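Local structure of putative phosphosugar isomerase (Clostridium difficile, 3G68) at residues L152-Q160 and Y173-L181; M2-E10 and V316-E324. The protein is a double-SIS-domain protein that probably binds and isomerises a phosphosugar, like the isomerase domain of glucosamine-6-phosphate synthase. All blocks are in the same frame, centred on the assembly; numbering follows the deposited sequence.

Interaction 1. Residues L152-Q160 and Y173-L181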
loop_
_atom_site.group_PDB
_atom_site.type_symbol
_atom_site.label_atom_id
_atom_site.label_comp_id
_atom_site.label_asym_id
_atom_site.label_seq_id
_atom_site.Cartn_x
_atom_site.Cartn_y
_atom_site.Cartn_z
ATOM N N LEU B 152 0.828 44.831 13.700
ATOM C CA LEU B 152 0.768 43.516 14.343
ATOM C C LEU B 152 1.116 43.630 15.823
ATOM O O LEU B 152 0.418 43.088 16.667
ATOM C CB LEU B 152 1.739 42.530 13.689
ATOM C CG LEU B 152 1.819 41.107 14.246
ATOM C CD1 LEU B 152 0.462 40.401 14.304
ATOM C CD2 LEU B 152 2.768 40.297 13.347
ATOM N N ASN B 153 2.186 44.347 16.123
ATOM C CA ASN B 153 2.666 44.534 17.512
ATOM C C ASN B 153 1.601 45.155 18.421
ATOM O O ASN B 153 1.416 44.729 19.572
ATOM C CB ASN B 153 3.952 45.388 17.533
ATOM C CG ASN B 153 5.053 44.763 18.376
ATOM O OD1 ASN B 153 5.330 43.563 18.253
ATOM N ND2 ASN B 153 5.700 45.564 19.213
ATOM N N LEU B 154 0.895 46.150 17.884
ATOM C CA LEU B 154 -0.245 46.783 18.552
ATOM C C LEU B 154 -1.415 45.803 18.777
ATOM O O LEU B 154 -2.058 45.833 19.821
ATOM C CB LEU B 154 -0.740 47.984 17.766
ATOM C CG LEU B 154 0.140 49.237 17.825
ATOM C CD1 LEU B 154 -0.208 50.183 16.682
ATOM C CD2 LEU B 154 -0.023 49.915 19.185
HETATM N N MSE B 155 -1.704 44.962 17.790
HETATM C CA MSE B 155 -2.745 43.985 17.942
HETATM C C MSE B 155 -2.362 42.958 19.018
HETATM O O MSE B 155 -3.210 42.565 19.794
HETATM C CB MSE B 155 -3.047 43.276 16.617
HETATM C CG MSE B 155 -3.741 44.171 15.617
HETATM SE SE MSE B 155 -4.114 43.150 14.016
HETATM C CE MSE B 155 -5.368 44.331 13.127
ATOM N N LEU B 156 -1.112 42.495 18.997
ATOM C CA LEU B 156 -0.616 41.520 19.970
ATOM C C LEU B 156 -0.725 42.084 21.389
ATOM O O LEU B 156 -1.232 41.381 22.277
ATOM C CB LEU B 156 0.802 41.083 19.634
ATOM C CG LEU B 156 0.811 40.188 18.382
ATOM C CD1 LEU B 156 2.212 39.942 17.910
ATOM C CD2 LEU B 156 0.066 38.863 18.642
ATOM N N LEU B 157 -0.322 43.341 21.576
ATOM C CA LEU B 157 -0.482 44.039 22.871
ATOM C C LEU B 157 -1.907 43.874 23.383
ATOM O O LEU B 157 -2.110 43.504 24.555
ATOM C CB LEU B 157 -0.144 45.529 22.784
ATOM C CG LEU B 157 -0.425 46.418 24.028
ATOM C CD1 LEU B 157 0.437 45.961 25.232
ATOM C CD2 LEU B 157 -0.219 47.912 23.679
ATOM N N GLY B 158 -2.876 44.165 22.510
ATOM C CA GLY B 158 -4.299 44.026 22.818
ATOM C C GLY B 158 -4.656 42.613 23.232
ATOM O O GLY B 158 -5.200 42.390 24.307
ATOM N N LEU B 159 -4.325 41.655 22.379
ATOM C CA LEU B 159 -4.614 40.245 22.629
ATOM C C LEU B 159 -4.027 39.706 23.948
ATOM O O LEU B 159 -4.672 38.930 24.657
ATOM C CB LEU B 159 -4.141 39.404 21.422
ATOM C CG LEU B 159 -5.022 39.511 20.161
ATOM C CD1 LEU B 159 -4.347 38.859 18.914
ATOM C CD2 LEU B 159 -6.399 38.863 20.431
ATOM N N GLN B 160 -2.799 40.108 24.235
ATOM C CA GLN B 160 -2.050 39.727 25.436
ATOM C C GLN B 160 -2.686 40.308 26.690
ATOM O O GLN B 160 -2.785 39.629 27.713
ATOM C CB GLN B 160 -0.594 40.183 25.299
ATOM C CG GLN B 160 0.228 39.337 24.278
ATOM C CD GLN B 160 0.903 38.132 24.914
ATOM O OE1 GLN B 160 1.340 38.203 26.051
ATOM N NE2 GLN B 160 1.036 37.033 24.155
ATOM N N TYR B 173 -7.714 33.473 22.289
ATOM C CA TYR B 173 -6.415 34.067 21.931
ATOM C C TYR B 173 -5.809 33.254 20.777
ATOM O O TYR B 173 -5.495 33.792 19.737
ATOM C CB TYR B 173 -5.452 34.084 23.131
ATOM C CG TYR B 173 -4.063 34.617 22.805
ATOM C CD1 TYR B 173 -3.080 33.783 22.287
ATOM C CD2 TYR B 173 -3.741 35.950 23.004
ATOM C CE1 TYR B 173 -1.814 34.269 21.967
ATOM C CE2 TYR B 173 -2.468 36.439 22.694
ATOM C CZ TYR B 173 -1.519 35.589 22.166
ATOM O OH TYR B 173 -0.260 36.076 21.845
ATOM N N ASN B 174 -5.642 31.955 20.971
ATOM C CA ASN B 174 -5.112 31.071 19.932
ATOM C C ASN B 174 -5.877 31.168 18.585
ATOM O O ASN B 174 -5.294 31.174 17.512
ATOM C CB ASN B 174 -5.171 29.616 20.421
ATOM C CG ASN B 174 -4.577 28.662 19.422
ATOM O OD1 ASN B 174 -5.296 27.943 18.720
ATOM N ND2 ASN B 174 -3.264 28.703 19.298
ATOM N N GLU B 175 -7.189 31.211 18.646
ATOM C CA GLU B 175 -7.989 31.337 17.435
ATOM C C GLU B 175 -7.681 32.646 16.676
ATOM O O GLU B 175 -7.602 32.645 15.448
ATOM C CB GLU B 175 -9.455 31.327 17.775
ATOM C CG GLU B 175 -10.364 31.475 16.577
ATOM C CD GLU B 175 -11.840 31.335 16.904
ATOM O OE1 GLU B 175 -12.202 31.212 18.093
ATOM O OE2 GLU B 175 -12.647 31.375 15.945
ATOM N N GLU B 176 -7.581 33.755 17.416
ATOM C CA GLU B 176 -7.247 35.055 16.810
ATOM C C GLU B 176 -5.832 35.058 16.229
ATOM O O GLU B 176 -5.626 35.575 15.123
ATOM C CB GLU B 176 -7.471 36.205 17.780
ATOM C CG GLU B 176 -8.934 36.380 18.181
ATOM C CD GLU B 176 -9.912 36.454 17.011
ATOM O OE1 GLU B 176 -9.701 37.259 16.088
ATOM O OE2 GLU B 176 -10.923 35.728 17.030
ATOM N N ILE B 177 -4.872 34.460 16.934
ATOM C CA ILE B 177 -3.525 34.329 16.345
ATOM C C ILE B 177 -3.594 33.566 15.019
ATOM O O ILE B 177 -2.965 33.962 14.050
ATOM C CB ILE B 177 -2.551 33.617 17.274
ATOM C CG1 ILE B 177 -2.289 34.469 18.528
ATOM C CG2 ILE B 177 -1.254 33.294 16.529
ATOM C CD1 ILE B 177 -1.787 35.853 18.272
ATOM N N ASN B 178 -4.373 32.494 14.983
ATOM C CA ASN B 178 -4.513 31.694 13.761
ATOM C C ASN B 178 -5.210 32.450 12.603
ATOM O O ASN B 178 -4.824 32.268 11.459
ATOM C CB ASN B 178 -5.090 30.321 14.075
ATOM C CG ASN B 178 -4.003 29.369 14.607
ATOM O OD1 ASN B 178 -3.141 28.910 13.844
ATOM N ND2 ASN B 178 -4.006 29.121 15.902
ATOM N N LYS B 179 -6.179 33.317 12.913
ATOM C CA LYS B 179 -6.796 34.189 11.877
ATOM C C LYS B 179 -5.775 35.181 11.293
ATOM O O LYS B 179 -5.710 35.401 10.081
ATOM C CB LYS B 179 -7.990 34.961 12.454
ATOM C CG LYS B 179 -9.131 34.102 12.823
ATOM C CD LYS B 179 -10.261 35.015 13.339
ATOM C CE LYS B 179 -11.482 34.235 13.665
ATOM N NZ LYS B 179 -12.379 35.090 14.431
ATOM N N ILE B 180 -4.970 35.783 12.161
ATOM C CA ILE B 180 -3.904 36.699 11.750
ATOM C C ILE B 180 -2.930 35.926 10.873
ATOM O O ILE B 180 -2.522 36.407 9.824
ATOM C CB ILE B 180 -3.172 37.310 12.973
ATOM C CG1 ILE B 180 -4.106 38.253 13.742
ATOM C CG2 ILE B 180 -1.927 38.047 12.572
ATOM C CD1 ILE B 180 -3.557 38.675 15.138
ATOM N N LEU B 181 -2.583 34.706 11.275
ATOM C CA LEU B 181 -1.674 33.871 10.460
ATOM C C LEU B 181 -2.284 33.549 9.090
ATOM O O LEU B 181 -1.585 33.500 8.076
ATOM C CB LEU B 181 -1.281 32.592 11.219
ATOM C CG LEU B 181 -0.297 32.781 12.367
ATOM C CD1 LEU B 181 -0.133 31.455 13.162
ATOM C CD2 LEU B 181 1.081 33.290 11.852
#
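The apolar part of this contact is built round L159, a knob in the hole formed by Y173, E176, I177 and I180 of the antiparallel neighbour; the axes of the two segments approach to 11.0 Å at 166°. The two methyls of L159 divide the work: L159 CD1 meets I180 CD1 tip to tip at 3.9 Å, while CD2 lies against the CB of E176. One and two turns back along 152-160, L156 CD2 touches I177 CD1 at 3.6 Å, the two side chains at about a right angle, and L152 CD1 reaches I180 CG2 at 3.8 Å.

The polar part is a single, somewhat bent side-chain bond. Q160 NE2 donates to Y173 OH (2.8 Å), with the hydroxyl close to the amide plane and that plane 84° from the ring. Y173 has its CG trans to the backbone N (chi1 177°), which carries the ring across to helix 145-165, where L159 CB packs on CE2 and L159 O lies at the ring edge.

Q160 NE2 also has a hydrogen bond to D23 OD1, and R163 makes a cation-pi contact with Y173. The chemistry implies a hydrophobic helical hairpin whose polar bond holds the phenol's hydroxyl end, while L159 packing can restrain the ring's turn.

Interaction 2. Residues M2-E10 and V316-E324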
loop_
_atom_site.group_PDB
_atom_site.type_symbol
_atom_site.label_atom_id
_atom_site.label_comp_id
_atom_site.label_asym_id
_atom_site.label_seq_id
_atom_site.Cartn_x
_atom_site.Cartn_y
_atom_site.Cartn_z
HETATM N N MSE B 2 18.930 46.762 -0.354
HETATM C CA MSE B 2 17.541 46.298 -0.218
HETATM C C MSE B 2 16.534 47.315 -0.757
HETATM O O MSE B 2 16.596 48.500 -0.435
HETATM C CB MSE B 2 17.211 46.030 1.240
HETATM C CG MSE B 2 18.057 44.950 1.872
HETATM SE SE MSE B 2 17.369 43.160 1.637
HETATM C CE MSE B 2 16.073 42.999 3.167
ATOM N N THR B 3 15.623 46.828 -1.585
ATOM C CA THR B 3 14.566 47.647 -2.154
ATOM C C THR B 3 13.280 47.512 -1.327
ATOM O O THR B 3 13.157 46.650 -0.431
ATOM C CB THR B 3 14.268 47.170 -3.560
ATOM O OG1 THR B 3 13.847 45.811 -3.510
ATOM C CG2 THR B 3 15.526 47.265 -4.443
ATOM N N ILE B 4 12.305 48.362 -1.645
ATOM C CA ILE B 4 10.993 48.288 -1.050
ATOM C C ILE B 4 10.444 46.857 -1.228
ATOM O O ILE B 4 9.927 46.272 -0.283
ATOM C CB ILE B 4 10.041 49.327 -1.720
ATOM C CG1 ILE B 4 10.405 50.768 -1.292
ATOM C CG2 ILE B 4 8.590 49.061 -1.367
ATOM C CD1 ILE B 4 9.699 51.866 -2.201
ATOM N N GLN B 5 10.611 46.287 -2.426
ATOM C CA GLN B 5 10.085 44.938 -2.708
ATOM C C GLN B 5 10.735 43.879 -1.800
ATOM O O GLN B 5 10.038 42.970 -1.330
ATOM C CB GLN B 5 10.273 44.538 -4.163
ATOM C CG GLN B 5 9.564 45.396 -5.239
ATOM C CD GLN B 5 10.396 46.570 -5.795
ATOM O OE1 GLN B 5 11.007 47.342 -5.064
ATOM N NE2 GLN B 5 10.425 46.677 -7.107
ATOM N N ASP B 6 12.049 44.008 -1.570
ATOM C CA ASP B 6 12.779 43.105 -0.677
ATOM C C ASP B 6 12.177 43.148 0.725
ATOM O O ASP B 6 11.913 42.092 1.307
ATOM C CB ASP B 6 14.278 43.428 -0.601
ATOM C CG ASP B 6 15.008 43.186 -1.921
ATOM O OD1 ASP B 6 14.684 42.243 -2.661
ATOM O OD2 ASP B 6 15.920 43.957 -2.229
ATOM N N TYR B 7 11.963 44.362 1.238
ATOM C CA TYR B 7 11.393 44.543 2.555
ATOM C C TYR B 7 9.960 44.064 2.622
ATOM O O TYR B 7 9.594 43.488 3.650
ATOM C CB TYR B 7 11.531 45.979 3.053
ATOM C CG TYR B 7 12.956 46.412 3.311
ATOM C CD1 TYR B 7 13.790 45.671 4.159
ATOM C CD2 TYR B 7 13.457 47.613 2.789
ATOM C CE1 TYR B 7 15.092 46.081 4.428
ATOM C CE2 TYR B 7 14.767 48.036 3.070
ATOM C CZ TYR B 7 15.572 47.257 3.873
ATOM O OH TYR B 7 16.841 47.657 4.162
HETATM N N MSE B 8 9.155 44.297 1.570
HETATM C CA MSE B 8 7.763 43.754 1.529
HETATM C C MSE B 8 7.785 42.213 1.589
HETATM O O MSE B 8 7.143 41.612 2.435
HETATM C CB MSE B 8 7.005 44.211 0.282
HETATM C CG MSE B 8 6.635 45.662 0.318
HETATM SE SE MSE B 8 5.853 46.195 -1.358
HETATM C CE MSE B 8 4.069 45.141 -0.979
ATOM N N LEU B 9 8.582 41.594 0.723
ATOM C CA LEU B 9 8.698 40.132 0.679
ATOM C C LEU B 9 9.208 39.493 1.996
ATOM O O LEU B 9 8.815 38.353 2.304
ATOM C CB LEU B 9 9.524 39.687 -0.535
ATOM C CG LEU B 9 8.840 39.977 -1.874
ATOM C CD1 LEU B 9 9.761 39.639 -3.044
ATOM C CD2 LEU B 9 7.536 39.237 -2.031
ATOM N N GLU B 10 10.021 40.232 2.772
ATOM C CA GLU B 10 10.511 39.788 4.101
ATOM C C GLU B 10 9.419 39.816 5.187
ATOM O O GLU B 10 9.538 39.168 6.243
ATOM C CB GLU B 10 11.600 40.777 4.568
ATOM C CG GLU B 10 12.434 40.313 5.707
ATOM C CD GLU B 10 13.406 41.358 6.219
ATOM O OE1 GLU B 10 14.062 41.048 7.228
ATOM O OE2 GLU B 10 13.533 42.463 5.666
ATOM N N VAL B 316 -1.016 46.121 -0.080
ATOM C CA VAL B 316 0.150 45.502 -0.767
ATOM C C VAL B 316 0.304 46.025 -2.209
ATOM O O VAL B 316 1.407 46.430 -2.588
ATOM C CB VAL B 316 0.101 43.945 -0.706
ATOM C CG1 VAL B 316 1.131 43.285 -1.629
ATOM C CG2 VAL B 316 0.349 43.501 0.691
ATOM N N PRO B 317 -0.777 46.002 -3.022
ATOM C CA PRO B 317 -0.676 46.534 -4.396
ATOM C C PRO B 317 -0.197 47.963 -4.518
ATOM O O PRO B 317 0.558 48.281 -5.432
ATOM C CB PRO B 317 -2.098 46.384 -4.948
ATOM C CG PRO B 317 -2.923 45.969 -3.804
ATOM C CD PRO B 317 -2.080 45.338 -2.818
ATOM N N ILE B 318 -0.625 48.818 -3.589
ATOM C CA ILE B 318 -0.277 50.219 -3.631
ATOM C C ILE B 318 1.192 50.370 -3.230
ATOM O O ILE B 318 1.920 51.105 -3.881
ATOM C CB ILE B 318 -1.178 51.112 -2.717
ATOM C CG1 ILE B 318 -2.652 50.972 -3.096
ATOM C CG2 ILE B 318 -0.761 52.566 -2.877
ATOM C CD1 ILE B 318 -2.925 51.369 -4.493
ATOM N N GLN B 319 1.627 49.682 -2.176
ATOM C CA GLN B 319 3.053 49.689 -1.823
ATOM C C GLN B 319 3.902 49.148 -2.932
ATOM O O GLN B 319 5.021 49.629 -3.131
ATOM C CB GLN B 319 3.300 48.875 -0.553
ATOM C CG GLN B 319 2.714 49.502 0.687
ATOM C CD GLN B 319 2.523 48.497 1.784
ATOM O OE1 GLN B 319 2.240 47.315 1.524
ATOM N NE2 GLN B 319 2.675 48.947 3.034
ATOM N N LEU B 320 3.421 48.145 -3.675
ATOM C CA LEU B 320 4.201 47.620 -4.793
ATOM C C LEU B 320 4.340 48.650 -5.896
ATOM O O LEU B 320 5.402 48.730 -6.552
ATOM C CB LEU B 320 3.712 46.258 -5.305
ATOM C CG LEU B 320 4.600 45.587 -6.337
ATOM C CD1 LEU B 320 6.070 45.423 -5.835
ATOM C CD2 LEU B 320 4.017 44.229 -6.679
ATOM N N ILE B 321 3.283 49.446 -6.117
ATOM C CA ILE B 321 3.350 50.556 -7.057
ATOM C C ILE B 321 4.466 51.502 -6.633
ATOM O O ILE B 321 5.229 51.936 -7.480
ATOM C CB ILE B 321 2.030 51.337 -7.190
ATOM C CG1 ILE B 321 1.018 50.537 -8.002
ATOM C CG2 ILE B 321 2.273 52.695 -7.905
ATOM C CD1 ILE B 321 -0.433 51.120 -7.991
ATOM N N CYS B 322 4.573 51.766 -5.325
ATOM C CA CYS B 322 5.625 52.647 -4.796
ATOM C C CYS B 322 7.027 52.133 -5.082
ATOM O O CYS B 322 7.947 52.920 -5.293
ATOM C CB CYS B 322 5.448 52.912 -3.300
ATOM S SG CYS B 322 3.897 53.746 -2.860
ATOM N N GLY B 323 7.207 50.814 -5.059
ATOM C CA GLY B 323 8.494 50.225 -5.345
ATOM C C GLY B 323 8.815 50.199 -6.830
ATOM O O GLY B 323 9.971 50.446 -7.215
ATOM N N GLU B 324 7.812 49.937 -7.669
ATOM C CA GLU B 324 8.052 49.720 -9.106
ATOM C C GLU B 324 7.909 50.876 -10.106
ATOM O O GLU B 324 8.695 51.007 -11.056
ATOM C CB GLU B 324 7.137 48.625 -9.616
ATOM C CG GLU B 324 7.407 47.264 -9.001
ATOM C CD GLU B 324 6.639 46.136 -9.740
ATOM O OE1 GLU B 324 5.731 46.456 -10.534
ATOM O OE2 GLU B 324 6.938 44.933 -9.523
HETATM O O HOH W 1 12.015 49.751 -5.747
HETATM O O HOH W 2 9.171 44.182 -8.664
#
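An antiparallel helix pair joins the N-terminal helix 4-20 to helix 316-324 of this double-SIS protein; the latter packs through I318 and I321 on helix 220-234, so the contact ties the N-terminal helix to the half built on the second parallel sheet. The axes of 4-10 and 316-324 approach to 9.5 Å at 151°, and the backbones come nearest at I4 and G323, whose CA atoms lie 5.3 Å apart. Without a side chain at G323, I4 can lie directly on the backbone: its CD1 is 3.7 Å from G323 CA and also reaches the carbonyl oxygen of C322.

A turn further on, selenomethionine M8 fills the space between the helices. Its chain runs out extended and then turns about the CG-SE bond (chi3 72°), bringing CE to 3.5 Å from V316 CG1 and SE to 3.8 Å from Q319 CB. The amide oxygen of Q319 also lies near this methyl, but its polar partner is the hydroxyl of Y148 on helix 145-165.

T3 and D6 form a capping box at the start of helix 4-20: D6 N donates to T3 OG1, and T3 N to D6 OD2. Q5 crosses L320 at about a right angle, its CG 3.5 Å from L320 CD1. Two waters link its amide to the end of the other helix: one donates to both Q5 OE1 and G323 O, and the other donates to E324 OE2 and accepts from Q5 NE2 at 3.2 Å.

Both contacts are antiparallel helix pairs, but they span the chain differently: interaction 1 joins consecutive helices, whereas interaction 2 brings together segments from near the two ends. Their centres lie 24 Å apart and their nearest atoms about 10 Å apart, so they do not touch. Two helices nevertheless connect them. Helix 4-20 supplies I4 and M8 to interaction 2 and, farther along, sets M15 on L152 and I19 on I177; helix 145-165 carries L152-Q160 and also Y148, the hydrogen-bond partner of Q319. Interaction 1 borders a second subunit, whose R14 bonds N178, while no other chain of the assembly touches the segments of interaction 2. Both are structural packing between helices.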